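Local coordinates for catechol 1,2-dioxygenase (Burkholderia ambifaria, PDB 5VXT), which probably catalyses the iron(III)-dependent intradiol cleavage of catechol by dioxygen, opening its ring to cis,cis-muconate, at residues F242-S245 / R249-T252. Numbering follows the deposited sequence.
Sequences FVTS and RKLT
Val243 and Leu251 face each other as an antiparallel hydrogen-bonded pair in the hairpin of strands 238-244 and 251-256. Val243 N donates to Leu251 O at 2.9 Å and Leu251 N returns a bond to Val243 O at 3.0 Å. Val243 CB and Leu251 CB, 4.1 Å apart, lie on the same face of the sheet, and both side chains rest on Phe302 of strand 295-303, in the other sheet of the dioxygenase β-sandwich.

The other face belongs to Phe242 and Thr252, a non-hydrogen-bonded pair. Thr252 comes up at the edge of the Phe242 ring, its OG1 3.2 Å from CE1. Lys250 takes one face of the same ring. With CG anti to the backbone N (chi1 179°) and the chain extended beyond it, the lysine runs past Thr244 OG1 and lays its end over the ring: CE makes a CH-pi contact, and Lys250 NZ a cation-pi contact 3.8 Å from the centroid of the Phe242 ring, 12° off the normal. Tyr124 and Trp170 also pack against this ring.

Two waters add polar links across the contact. One molecule donates to Thr244 OG1 (2.8 Å) and accepts from Lys250 NZ (3.1 Å); another joins Val243 O to Arg249 O near the turn.

The ammonium thus lies between the Phe242 ring face and a water that itself donates to Thr244 OG1, an arrangement that would be expected to favour its charged form.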
loop_
_atom_site.group_PDB
_atom_site.type_symbol
_atom_site.label_atom_id
_atom_site.label_comp_id
_atom_site.label_asym_id
_atom_site.label_seq_id
_atom_site.Cartn_x
_atom_site.Cartn_y
_atom_site.Cartn_z
ATOM N N PHE B 242 1.723 -21.849 17.267
ATOM C CA PHE B 242 1.297 -22.766 16.223
ATOM C C PHE B 242 1.243 -24.162 16.817
ATOM O O PHE B 242 2.153 -24.544 17.557
ATOM C CB PHE B 242 2.294 -22.821 15.061
ATOM C CG PHE B 242 2.206 -21.673 14.118
ATOM C CD1 PHE B 242 1.001 -21.037 13.895
ATOM C CD2 PHE B 242 3.329 -21.256 13.431
ATOM C CE1 PHE B 242 0.920 -19.974 13.000
ATOM C CE2 PHE B 242 3.255 -20.184 12.527
ATOM C CZ PHE B 242 2.047 -19.555 12.327
ATOM N N VAL B 243 0.224 -24.943 16.460
ATOM C CA VAL B 243 0.235 -26.382 16.755
ATOM C C VAL B 243 -0.034 -27.150 15.469
ATOM O O VAL B 243 -1.093 -26.991 14.850
ATOM C CB VAL B 243 -0.780 -26.779 17.837
ATOM C CG1 VAL B 243 -0.608 -28.263 18.193
ATOM C CG2 VAL B 243 -0.579 -25.940 19.092
ATOM N N THR B 244 0.913 -28.001 15.083
ATOM C CA THR B 244 0.843 -28.741 13.833
ATOM C C THR B 244 0.975 -30.227 14.115
ATOM O O THR B 244 1.810 -30.632 14.928
ATOM C CB THR B 244 1.952 -28.304 12.883
ATOM O OG1 THR B 244 1.889 -26.887 12.716
ATOM C CG2 THR B 244 1.808 -28.989 11.524
ATOM N N SER B 245 0.155 -31.036 13.440
ATOM C CA SER B 245 0.188 -32.488 13.589
ATOM C C SER B 245 -0.680 -33.123 12.514
ATOM O O SER B 245 -1.752 -32.601 12.193
ATOM C CB SER B 245 -0.311 -32.923 14.972
ATOM O OG SER B 245 -1.694 -32.652 15.103
ATOM N N ARG B 249 -6.078 -30.089 11.869
ATOM C CA ARG B 249 -5.848 -28.813 11.211
ATOM C C ARG B 249 -4.834 -27.993 12.005
ATOM O O ARG B 249 -4.690 -28.152 13.222
ATOM C CB ARG B 249 -7.170 -28.060 11.049
ATOM C CG ARG B 249 -8.228 -28.885 10.326
ATOM C CD ARG B 249 -9.524 -28.119 10.128
ATOM N NE ARG B 249 -10.006 -27.484 11.351
ATOM C CZ ARG B 249 -10.812 -26.424 11.361
ATOM N NH1 ARG B 249 -11.212 -25.889 10.208
ATOM N NH2 ARG B 249 -11.208 -25.887 12.511
ATOM N N LYS B 250 -4.097 -27.131 11.299
ATOM C CA LYS B 250 -3.053 -26.351 11.955
ATOM C C LYS B 250 -3.688 -25.255 12.803
ATOM O O LYS B 250 -4.461 -24.432 12.300
ATOM C CB LYS B 250 -2.085 -25.751 10.933
ATOM C CG LYS B 250 -0.989 -24.907 11.579
ATOM C CD LYS B 250 0.123 -24.537 10.616
ATOM C CE LYS B 250 1.026 -23.460 11.221
ATOM N NZ LYS B 250 2.149 -23.028 10.326
ATOM N N LEU B 251 -3.367 -25.238 14.089
ATOM C CA LEU B 251 -3.942 -24.275 15.017
ATOM C C LEU B 251 -3.027 -23.064 15.131
ATOM O O LEU B 251 -1.835 -23.201 15.426
ATOM C CB LEU B 251 -4.167 -24.901 16.399
ATOM C CG LEU B 251 -4.647 -23.919 17.482
ATOM C CD1 LEU B 251 -6.009 -23.295 17.159
ATOM C CD2 LEU B 251 -4.683 -24.659 18.841
ATOM N N THR B 252 -3.586 -21.884 14.879
ATOM C CA THR B 252 -2.917 -20.622 15.147
ATOM C C THR B 252 -3.680 -19.953 16.274
ATOM O O THR B 252 -4.892 -19.749 16.159
ATOM C CB THR B 252 -2.911 -19.706 13.921
ATOM O OG1 THR B 252 -2.278 -20.375 12.819
ATOM C CG2 THR B 252 -2.185 -18.402 14.250
HETATM O O HOH W 1 -2.851 -29.544 14.432
HETATM O O HOH W 2 3.072 -25.973 10.321
#